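Local coordinates for cytochrome c55X (Pseudomonas aeruginosa PAO1, PDB 6TP9), which probably carries electrons in the periplasm as a small monohaem c-type cytochrome associated with haem d1 biosynthesis, at residues 48-60 and 69-83. The protein carries 1 engineered substitution. Numbering follows the deposited sequence.
Engineered in segment 69-83: A75 (natural residue Glu). With HEC (heme c), chain M.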
# COMPACT_ATOMS: atom_id res chain seq x y z
N LYS A 48 -15.52 -1.92 14.55
CA LYS A 48 -15.55 -0.56 15.07
C LYS A 48 -16.43 0.33 14.20
O LYS A 48 -16.33 0.27 12.96
CB LYS A 48 -14.14 0.00 15.15
CG LYS A 48 -13.22 -0.79 16.09
CD LYS A 48 -11.80 -0.88 15.55
CE LYS A 48 -10.94 -1.82 16.38
NZ LYS A 48 -10.25 -1.14 17.52
N PRO A 49 -17.29 1.16 14.78
CA PRO A 49 -18.18 2.00 13.97
C PRO A 49 -17.40 3.00 13.12
O PRO A 49 -16.35 3.50 13.52
CB PRO A 49 -19.06 2.70 15.00
CG PRO A 49 -18.97 1.87 16.23
CD PRO A 49 -17.59 1.29 16.22
N ARG A 50 -17.96 3.30 11.95
CA ARG A 50 -17.30 4.21 11.02
C ARG A 50 -17.09 5.59 11.63
O ARG A 50 -16.01 6.18 11.50
CB ARG A 50 -18.12 4.31 9.73
CG ARG A 50 -17.51 5.18 8.65
CD ARG A 50 -18.37 5.13 7.40
NE ARG A 50 -17.80 5.86 6.28
CZ ARG A 50 -17.94 7.17 6.08
NH1 ARG A 50 -18.63 7.91 6.94
NH2 ARG A 50 -17.39 7.75 5.02
N GLU A 51 -18.12 6.13 12.30
CA GLU A 51 -17.99 7.46 12.88
C GLU A 51 -16.89 7.50 13.94
O GLU A 51 -16.24 8.54 14.12
CB GLU A 51 -19.31 7.92 13.48
CG GLU A 51 -20.44 8.07 12.48
CD GLU A 51 -21.66 8.74 13.08
OE1 GLU A 51 -21.61 9.10 14.27
OE2 GLU A 51 -22.67 8.90 12.36
N SER A 52 -16.69 6.40 14.65
CA SER A 52 -15.61 6.34 15.64
C SER A 52 -14.26 6.50 14.97
O SER A 52 -13.44 7.33 15.39
CB SER A 52 -15.68 5.02 16.41
OG SER A 52 -16.94 4.87 17.04
N LEU A 53 -14.01 5.72 13.92
CA LEU A 53 -12.74 5.81 13.21
C LEU A 53 -12.57 7.18 12.57
O LEU A 53 -11.47 7.75 12.60
CB LEU A 53 -12.67 4.71 12.15
CG LEU A 53 -12.96 3.30 12.66
CD1 LEU A 53 -13.08 2.31 11.50
CD2 LEU A 53 -11.90 2.85 13.64
N VAL A 54 -13.64 7.74 12.00
CA VAL A 54 -13.55 9.07 11.43
C VAL A 54 -13.20 10.09 12.50
O VAL A 54 -12.35 10.97 12.30
CB VAL A 54 -14.87 9.44 10.72
CG1 VAL A 54 -14.88 10.90 10.31
CG2 VAL A 54 -15.08 8.54 9.51
N ALA A 55 -13.85 9.99 13.66
CA ALA A 55 -13.50 10.87 14.78
C ALA A 55 -12.02 10.76 15.11
O ALA A 55 -11.32 11.78 15.23
CB ALA A 55 -14.35 10.52 16.00
N THR A 56 -11.52 9.53 15.24
CA THR A 56 -10.11 9.34 15.56
C THR A 56 -9.21 10.03 14.54
O THR A 56 -8.19 10.63 14.90
CB THR A 56 -9.78 7.84 15.61
OG1 THR A 56 -10.59 7.20 16.60
CG2 THR A 56 -8.31 7.63 15.95
N VAL A 57 -9.57 9.96 13.26
CA VAL A 57 -8.78 10.62 12.23
C VAL A 57 -8.80 12.13 12.43
O VAL A 57 -7.76 12.80 12.42
CB VAL A 57 -9.29 10.24 10.82
CG1 VAL A 57 -8.53 11.02 9.76
CG2 VAL A 57 -9.17 8.74 10.59
N LEU A 58 -9.99 12.69 12.64
CA LEU A 58 -10.13 14.13 12.74
C LEU A 58 -9.54 14.67 14.04
O LEU A 58 -9.00 15.78 14.06
CB LEU A 58 -11.60 14.53 12.63
CG LEU A 58 -12.25 14.32 11.26
CD1 LEU A 58 -13.75 14.53 11.38
CD2 LEU A 58 -11.66 15.26 10.22
N MET A 59 -9.64 13.90 15.13
CA MET A 59 -9.24 14.36 16.44
C MET A 59 -8.07 13.58 17.04
O MET A 59 -7.66 13.89 18.17
CB MET A 59 -10.43 14.29 17.41
CG MET A 59 -11.67 14.98 16.89
SD MET A 59 -12.91 15.25 18.18
CE MET A 59 -13.91 13.78 17.96
N GLY A 60 -7.53 12.60 16.33
CA GLY A 60 -6.47 11.81 16.92
C GLY A 60 -6.93 11.13 18.20
O GLY A 60 -8.10 11.14 18.57
N TRP A 69 -6.11 15.25 12.31
CA TRP A 69 -5.96 15.62 10.91
C TRP A 69 -7.04 16.57 10.41
O TRP A 69 -7.12 16.83 9.20
CB TRP A 69 -5.93 14.36 10.05
CG TRP A 69 -4.79 13.44 10.37
CD1 TRP A 69 -4.79 12.41 11.26
CD2 TRP A 69 -3.47 13.49 9.81
NE1 TRP A 69 -3.55 11.81 11.29
CE2 TRP A 69 -2.72 12.46 10.41
CE3 TRP A 69 -2.85 14.31 8.87
CZ2 TRP A 69 -1.39 12.22 10.09
CZ3 TRP A 69 -1.53 14.08 8.55
CH2 TRP A 69 -0.81 13.04 9.16
N ALA A 70 -7.87 17.11 11.31
CA ALA A 70 -9.02 17.89 10.86
C ALA A 70 -8.60 19.15 10.10
O ALA A 70 -9.24 19.52 9.11
CB ALA A 70 -9.89 18.27 12.06
N GLY A 71 -7.55 19.82 10.56
CA GLY A 71 -7.11 21.02 9.85
C GLY A 71 -6.81 20.75 8.39
O GLY A 71 -7.21 21.51 7.51
N LEU A 72 -6.10 19.66 8.12
CA LEU A 72 -5.72 19.32 6.76
C LEU A 72 -6.81 18.57 6.01
O LEU A 72 -6.83 18.59 4.77
CB LEU A 72 -4.44 18.47 6.77
CG LEU A 72 -3.19 19.09 7.41
CD1 LEU A 72 -3.27 19.13 8.93
CD2 LEU A 72 -1.95 18.34 6.96
N LEU A 73 -7.73 17.91 6.72
CA LEU A 73 -8.75 17.07 6.11
C LEU A 73 -10.14 17.54 6.50
O LEU A 73 -10.39 17.87 7.67
CB LEU A 73 -8.57 15.61 6.54
CG LEU A 73 -7.22 14.95 6.28
CD1 LEU A 73 -7.17 13.59 6.95
CD2 LEU A 73 -6.96 14.81 4.79
N SER A 74 -11.05 17.55 5.53
CA SER A 74 -12.45 17.78 5.83
C SER A 74 -13.05 16.53 6.47
O SER A 74 -12.38 15.51 6.68
CB SER A 74 -13.21 18.14 4.55
OG SER A 74 -13.25 17.02 3.67
N ALA A 75 -14.34 16.61 6.80
CA ALA A 75 -15.04 15.42 7.28
C ALA A 75 -15.19 14.40 6.16
O ALA A 75 -15.09 13.19 6.40
CB ALA A 75 -16.40 15.79 7.86
N ASP A 76 -15.44 14.87 4.94
CA ASP A 76 -15.54 13.97 3.80
C ASP A 76 -14.21 13.29 3.52
O ASP A 76 -14.16 12.08 3.27
CB ASP A 76 -16.03 14.73 2.57
CG ASP A 76 -17.41 15.31 2.75
OD1 ASP A 76 -18.28 14.61 3.30
OD2 ASP A 76 -17.63 16.47 2.35
N ASP A 77 -13.12 14.06 3.55
CA ASP A 77 -11.79 13.48 3.36
C ASP A 77 -11.56 12.32 4.32
O ASP A 77 -11.13 11.24 3.92
CB ASP A 77 -10.73 14.56 3.54
CG ASP A 77 -10.85 15.68 2.53
OD1 ASP A 77 -11.68 15.55 1.60
OD2 ASP A 77 -10.13 16.69 2.67
N ALA A 78 -11.85 12.54 5.61
CA ALA A 78 -11.61 11.50 6.60
C ALA A 78 -12.50 10.29 6.35
O ALA A 78 -12.05 9.14 6.46
CB ALA A 78 -11.85 12.05 8.01
N GLY A 79 -13.78 10.52 6.02
CA GLY A 79 -14.67 9.41 5.75
C GLY A 79 -14.23 8.61 4.54
O GLY A 79 -14.36 7.38 4.51
N TRP A 80 -13.70 9.29 3.52
CA TRP A 80 -13.14 8.59 2.37
C TRP A 80 -11.96 7.72 2.79
O TRP A 80 -11.92 6.52 2.50
CB TRP A 80 -12.70 9.62 1.32
CG TRP A 80 -12.28 9.03 0.01
CD1 TRP A 80 -13.08 8.71 -1.05
CD2 TRP A 80 -10.94 8.72 -0.40
NE1 TRP A 80 -12.33 8.21 -2.08
CE2 TRP A 80 -11.01 8.21 -1.71
CE3 TRP A 80 -9.68 8.82 0.21
CZ2 TRP A 80 -9.88 7.80 -2.42
CZ3 TRP A 80 -8.56 8.41 -0.49
CH2 TRP A 80 -8.67 7.91 -1.79
N LEU A 81 -10.99 8.31 3.49
CA LEU A 81 -9.83 7.55 3.95
C LEU A 81 -10.28 6.30 4.70
O LEU A 81 -9.76 5.20 4.47
CB LEU A 81 -8.95 8.41 4.85
CG LEU A 81 -8.16 9.54 4.19
CD1 LEU A 81 -7.42 10.36 5.23
CD2 LEU A 81 -7.18 8.96 3.18
N VAL A 82 -11.25 6.45 5.60
CA VAL A 82 -11.73 5.32 6.39
C VAL A 82 -12.33 4.26 5.49
O VAL A 82 -12.10 3.06 5.69
CB VAL A 82 -12.73 5.82 7.45
CG1 VAL A 82 -13.48 4.66 8.08
CG2 VAL A 82 -12.00 6.64 8.51
N ASP A 83 -13.12 4.67 4.50
CA ASP A 83 -13.68 3.70 3.56
C ASP A 83 -12.58 2.88 2.90
O ASP A 83 -12.71 1.66 2.74
CB ASP A 83 -14.52 4.41 2.50
CG ASP A 83 -15.75 5.08 3.08
OD1 ASP A 83 -16.23 4.63 4.14
OD2 ASP A 83 -16.24 6.06 2.47
FE HEC M . -3.12 6.56 13.17
CHA HEC M . -4.86 4.79 15.54
CHB HEC M . -5.88 6.38 11.08
CHC HEC M . -1.54 8.56 10.91
CHD HEC M . -0.23 6.34 15.01
NA HEC M . -5.00 5.72 13.27
C1A HEC M . -5.53 5.08 14.38
C2A HEC M . -6.92 4.78 14.10
C3A HEC M . -7.21 5.21 12.88
C4A HEC M . -6.01 5.81 12.32
CMA HEC M . -8.57 5.10 12.17
CAA HEC M . -7.89 4.07 15.07
CBA HEC M . -7.81 2.56 14.86
CGA HEC M . -8.75 1.85 15.80
O1A HEC M . -9.65 2.53 16.37
O2A HEC M . -8.60 0.61 15.98
NB HEC M . -3.62 7.32 11.34
C1B HEC M . -4.80 7.14 10.65
C2B HEC M . -4.72 7.89 9.41
C3B HEC M . -3.52 8.48 9.37
C4B HEC M . -2.81 8.14 10.58
CMB HEC M . -5.80 7.98 8.31
CAB HEC M . -2.98 9.38 8.24
CBB HEC M . -3.94 10.56 8.01
NC HEC M . -1.22 7.26 12.97
C1C HEC M . -0.81 8.17 12.01
C2C HEC M . 0.53 8.60 12.34
C3C HEC M . 0.87 8.04 13.50
C4C HEC M . -0.21 7.15 13.90
CMC HEC M . 1.33 9.66 11.55
CAC HEC M . 2.22 8.22 14.24
CBC HEC M . 2.54 9.71 14.44
ND HEC M . -2.61 5.68 14.98
C1D HEC M . -1.35 5.75 15.57
C2D HEC M . -1.41 5.12 16.87
C3D HEC M . -2.85 4.65 17.03
C4D HEC M . -3.53 5.03 15.81
CMD HEC M . -0.26 4.96 17.89
CAD HEC M . -3.48 3.90 18.22
CBD HEC M . -3.91 4.88 19.30
CGD HEC M . -4.48 4.08 20.44
O1D HEC M . -3.73 3.81 21.41
O2D HEC M . -5.68 3.69 20.36
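The side chain of V82, a knob from helix 75-83, drops among R50, L53, V54 and V57 of helix 50-59. Its CB lies near V54 CG2; from there CG1 reaches R50 CG and L53 CB, while CG2 meets V54 CG2 at 3.8 Å and also V57 CG2. A short branched residue suits the place, because each methyl fills one side of the hole without lengthening the knob. One turn earlier A78 puts only its CB against V57 CG1 and L58 CD2. G79 CA lies 3.9 Å from V54 CG2; glycine suits here because the R50 guanidinium lies where a side chain would start. The axes close to 9.0 Å at a crossing angle of 121°.

At the outer edge R50, its CG anti to the backbone N (chi1 -177°) and its chain extended to NE, grips D83 side-on. NE donates to OD1 at 2.9 Å, nearly straight, and NH2 to OD2 at 3.3 Å, which should limit rotation of the carboxylate. At the far end W69 N donates to V57 O (3.0 Å), and HEC CBB sits over the indole, 3.3 Å from CE2. V57 CG2 faces the haem methyl CMA, and cationic K48 NZ donates a hydrogen bond to propionate oxygen O2A. The helices cover a domain-swapped cytochrome c pocket, its haem's cysteine and histidine ligands probably coming from the second subunit.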